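RagB/SusD family nutrient uptake outer membrane protein (Bacteroides thetaiotaomicron, PDB 7KV2) probably binds beta-glucan at the cell surface as a SusD-family outer membrane protein that serves nutrient uptake. Local coordinates at residues 61-72 with 297-305. Numbering follows the deposited sequence.
Sequences DWAFDEYNPVNL and TALPTLISP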
loop_
_atom_site.group_PDB
_atom_site.type_symbol
_atom_site.label_atom_id
_atom_site.label_comp_id
_atom_site.label_asym_id
_atom_site.label_seq_id
_atom_site.Cartn_x
_atom_site.Cartn_y
_atom_site.Cartn_z
ATOM N N ASP A 61 8.061 3.086 5.691
ATOM C CA ASP A 61 8.505 4.250 4.889
ATOM C C ASP A 61 9.821 4.839 5.455
ATOM O O ASP A 61 10.602 5.455 4.677
ATOM C CB ASP A 61 7.372 5.278 4.799
ATOM C CG ASP A 61 6.972 5.867 6.141
ATOM O OD1 ASP A 61 6.700 5.086 7.101
ATOM O OD2 ASP A 61 6.857 7.110 6.193
ATOM N N TRP A 62 10.115 4.638 6.744
ATOM C CA TRP A 62 11.415 5.046 7.336
ATOM C C TRP A 62 11.621 4.301 8.654
ATOM O O TRP A 62 11.049 4.711 9.694
ATOM C CB TRP A 62 11.508 6.561 7.497
ATOM C CG TRP A 62 12.688 7.056 8.274
ATOM C CD1 TRP A 62 12.634 7.803 9.413
ATOM C CD2 TRP A 62 14.083 6.789 8.037
ATOM N NE1 TRP A 62 13.890 8.049 9.885
ATOM C CE2 TRP A 62 14.802 7.466 9.047
ATOM C CE3 TRP A 62 14.794 6.071 7.066
ATOM C CZ2 TRP A 62 16.193 7.414 9.140
ATOM C CZ3 TRP A 62 16.167 6.019 7.148
ATOM C CH2 TRP A 62 16.853 6.665 8.188
ATOM N N ALA A 63 12.409 3.220 8.609
ATOM C CA ALA A 63 12.635 2.356 9.779
ATOM C C ALA A 63 13.883 1.496 9.540
ATOM O O ALA A 63 14.155 1.111 8.369
ATOM C CB ALA A 63 11.407 1.498 10.013
ATOM N N PHE A 64 14.611 1.183 10.616
ATOM C CA PHE A 64 15.769 0.245 10.524
ATOM C C PHE A 64 16.745 0.770 9.476
ATOM O O PHE A 64 17.257 -0.050 8.694
ATOM C CB PHE A 64 15.273 -1.168 10.192
ATOM C CG PHE A 64 14.292 -1.707 11.204
ATOM C CD1 PHE A 64 14.721 -2.075 12.483
ATOM C CD2 PHE A 64 12.936 -1.815 10.906
ATOM C CE1 PHE A 64 13.812 -2.506 13.442
ATOM C CE2 PHE A 64 12.037 -2.287 11.856
ATOM C CZ PHE A 64 12.475 -2.636 13.122
ATOM N N ASP A 65 16.921 2.098 9.445
ATOM C CA ASP A 65 17.838 2.887 8.579
ATOM C C ASP A 65 17.544 2.697 7.085
ATOM O O ASP A 65 18.402 3.054 6.290
ATOM C CB ASP A 65 19.293 2.601 8.948
ATOM C CG ASP A 65 19.478 2.914 10.424
ATOM O OD1 ASP A 65 19.275 4.088 10.794
ATOM O OD2 ASP A 65 19.693 1.963 11.194
ATOM N N GLU A 66 16.318 2.314 6.722
ATOM C CA GLU A 66 15.889 2.200 5.317
ATOM C C GLU A 66 14.553 2.904 5.052
ATOM O O GLU A 66 13.738 2.997 5.951
ATOM C CB GLU A 66 15.659 0.744 4.963
ATOM C CG GLU A 66 16.964 0.003 4.907
ATOM C CD GLU A 66 16.852 -1.443 4.513
ATOM O OE1 GLU A 66 16.034 -1.766 3.641
ATOM O OE2 GLU A 66 17.673 -2.220 5.052
ATOM N N TYR A 67 14.389 3.361 3.818
ATOM C CA TYR A 67 13.101 3.836 3.227
ATOM C C TYR A 67 12.525 2.712 2.387
ATOM O O TYR A 67 13.079 2.416 1.300
ATOM C CB TYR A 67 13.361 5.082 2.385
ATOM C CG TYR A 67 14.053 6.179 3.132
ATOM C CD1 TYR A 67 13.347 7.073 3.912
ATOM C CD2 TYR A 67 15.429 6.344 3.059
ATOM C CE1 TYR A 67 13.974 8.076 4.619
ATOM C CE2 TYR A 67 16.074 7.337 3.772
ATOM C CZ TYR A 67 15.343 8.227 4.532
ATOM O OH TYR A 67 15.924 9.241 5.251
ATOM N N ASN A 68 11.523 1.994 2.907
ATOM C CA ASN A 68 10.843 0.882 2.197
ATOM C C ASN A 68 9.320 1.141 2.190
ATOM O O ASN A 68 8.537 0.271 2.559
ATOM C CB ASN A 68 11.109 -0.480 2.846
ATOM C CG ASN A 68 12.526 -1.049 2.812
ATOM O OD1 ASN A 68 12.711 -2.123 3.397
ATOM N ND2 ASN A 68 13.496 -0.376 2.202
ATOM N N PRO A 69 8.832 2.317 1.718
ATOM C CA PRO A 69 7.401 2.582 1.685
ATOM C C PRO A 69 6.687 1.462 0.915
ATOM O O PRO A 69 7.030 1.152 -0.254
ATOM C CB PRO A 69 7.298 3.972 1.002
ATOM C CG PRO A 69 8.565 4.100 0.240
ATOM C CD PRO A 69 9.610 3.374 1.062
ATOM N N VAL A 70 5.704 0.840 1.558
ATOM C CA VAL A 70 5.226 -0.497 1.153
ATOM C C VAL A 70 4.533 -0.434 -0.217
ATOM O O VAL A 70 4.661 -1.339 -0.990
ATOM C CB VAL A 70 4.385 -1.141 2.256
ATOM C CG1 VAL A 70 3.103 -0.366 2.578
ATOM C CG2 VAL A 70 4.048 -2.578 1.878
ATOM N N ASN A 71 3.790 0.626 -0.506
ATOM C CA ASN A 71 3.183 0.821 -1.831
ATOM C C ASN A 71 4.279 0.899 -2.896
ATOM O O ASN A 71 4.087 0.281 -3.926
ATOM C CB ASN A 71 2.255 2.060 -1.852
ATOM C CG ASN A 71 2.855 3.363 -1.354
ATOM O OD1 ASN A 71 3.643 3.381 -0.410
ATOM N ND2 ASN A 71 2.549 4.488 -2.030
ATOM N N LEU A 72 5.288 1.742 -2.735
ATOM C CA LEU A 72 6.261 1.992 -3.815
ATOM C C LEU A 72 7.092 0.717 -4.001
ATOM O O LEU A 72 7.551 0.497 -5.151
ATOM C CB LEU A 72 7.221 3.146 -3.505
ATOM C CG LEU A 72 6.635 4.543 -3.295
ATOM C CD1 LEU A 72 7.752 5.581 -3.192
ATOM C CD2 LEU A 72 5.705 4.874 -4.397
ATOM N N THR A 297 4.816 10.843 7.725
ATOM C CA THR A 297 5.377 9.906 6.738
ATOM C C THR A 297 6.495 10.603 5.992
ATOM O O THR A 297 6.437 11.804 5.773
ATOM C CB THR A 297 4.297 9.364 5.781
ATOM O OG1 THR A 297 4.926 8.567 4.806
ATOM C CG2 THR A 297 3.511 10.424 5.057
ATOM N N ALA A 298 7.467 9.831 5.555
ATOM C CA ALA A 298 8.548 10.301 4.680
ATOM C C ALA A 298 8.097 10.292 3.224
ATOM O O ALA A 298 8.842 10.831 2.395
ATOM C CB ALA A 298 9.740 9.370 4.842
ATOM N N LEU A 299 6.966 9.646 2.896
ATOM C CA LEU A 299 6.657 9.305 1.464
ATOM C C LEU A 299 6.728 10.553 0.583
ATOM O O LEU A 299 7.389 10.516 -0.462
ATOM C CB LEU A 299 5.349 8.522 1.349
ATOM C CG LEU A 299 4.860 8.252 -0.068
ATOM C CD1 LEU A 299 5.847 7.416 -0.854
ATOM C CD2 LEU A 299 3.501 7.591 -0.115
ATOM N N PRO A 300 6.064 11.681 0.928
ATOM C CA PRO A 300 6.089 12.872 0.068
ATOM C C PRO A 300 7.507 13.403 -0.154
ATOM O O PRO A 300 7.775 13.867 -1.224
ATOM C CB PRO A 300 5.157 13.855 0.776
ATOM C CG PRO A 300 4.227 12.964 1.552
ATOM C CD PRO A 300 5.135 11.860 2.049
ATOM N N THR A 301 8.386 13.328 0.838
ATOM C CA THR A 301 9.793 13.776 0.665
ATOM C C THR A 301 10.431 12.881 -0.408
ATOM O O THR A 301 11.165 13.389 -1.283
ATOM C CB THR A 301 10.574 13.750 1.983
ATOM O OG1 THR A 301 10.020 14.729 2.886
ATOM C CG2 THR A 301 12.039 14.055 1.735
ATOM N N LEU A 302 10.201 11.576 -0.353
ATOM C CA LEU A 302 10.861 10.611 -1.289
ATOM C C LEU A 302 10.538 10.945 -2.747
ATOM O O LEU A 302 11.499 10.996 -3.547
ATOM C CB LEU A 302 10.411 9.189 -0.973
ATOM C CG LEU A 302 10.956 8.654 0.346
ATOM C CD1 LEU A 302 10.302 7.349 0.747
ATOM C CD2 LEU A 302 12.458 8.467 0.262
ATOM N N ILE A 303 9.295 11.327 -3.075
ATOM C CA ILE A 303 8.790 11.277 -4.483
ATOM C C ILE A 303 8.442 12.661 -5.042
ATOM O O ILE A 303 7.960 12.724 -6.166
ATOM C CB ILE A 303 7.590 10.322 -4.531
ATOM C CG1 ILE A 303 6.409 10.936 -3.767
ATOM C CG2 ILE A 303 7.976 8.931 -4.029
ATOM C CD1 ILE A 303 5.093 10.235 -3.961
ATOM N N SER A 304 8.772 13.742 -4.341
ATOM C CA SER A 304 8.563 15.120 -4.844
ATOM C C SER A 304 9.825 15.635 -5.518
ATOM O O SER A 304 10.915 15.081 -5.331
ATOM C CB SER A 304 8.071 15.943 -3.714
ATOM O OG SER A 304 6.810 15.404 -3.284
ATOM N N PRO A 305 9.701 16.651 -6.383
ATOM C CA PRO A 305 10.793 17.058 -7.266
ATOM C C PRO A 305 11.946 17.634 -6.434
ATOM O O PRO A 305 11.771 18.346 -5.472
ATOM C CB PRO A 305 10.246 18.138 -8.187
ATOM C CG PRO A 305 8.762 18.158 -7.924
ATOM C CD PRO A 305 8.487 17.447 -6.609
#
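Asp-61 OD2 accepts two hydrogen bonds from the start of the 297-305 segment, one from a backbone N-H and one from a hydroxyl. Ala-298 N donates to Asp-61 OD2 at 2.9 Å, nearly in line with the C-O bond and with an N-H...O angle of 160°. Thr-297 OG1 donates to the same Asp-61 OD2 at 2.8 Å, but from above the carboxylate plane. Asp-61 has CG between the backbone N and the carbonyl carbon (chi1 63°), which turns the carboxylate to both donors. Thr-297 OG1 also accepts from Leu-299 N at 3.0 Å, a capping bond at the turn that leads into the short helix, while it holds the aspartate. Arg-286 completes the grip with a salt bridge to Asp-61 OD2, and it also donates to Trp-62 O.

Beyond this polar end the contact is mostly apolar. Pro-69 CG meets Leu-302 CD1 tip to tip at 3.7 Å. Leu-302 CD2 lies obliquely to the Tyr-67 ring, 4.0 Å from Tyr-67 CG. Ala-298 CB sits at the edge of the same ring. Leu-72 CD1 touches both Leu-299 CD1 and Ile-303 CG2, and its 3.5 Å approach to Ile-303 CG2 is tight. Asn-71 ND2 lies against Leu-299 CD2 but bonds to Gly-459 O.

Replacing Asp-61 with an alanine is likely to leave Ala-298 N and the Thr-297 hydroxyl without this acceptor and Arg-286 without this charge partner.

Tyr-67 packs edge-to-face with Trp-319 and lies beside a bound buffer molecule, which may mark a pocket. The contact joins the region of the Starch-binding associating with outer membrane family to that of the SusD family in the buried interior. The carboxylate, backed by the arginine, therefore probably holds the turn that leads into the helix, while leucine and proline packing seats the helix flank.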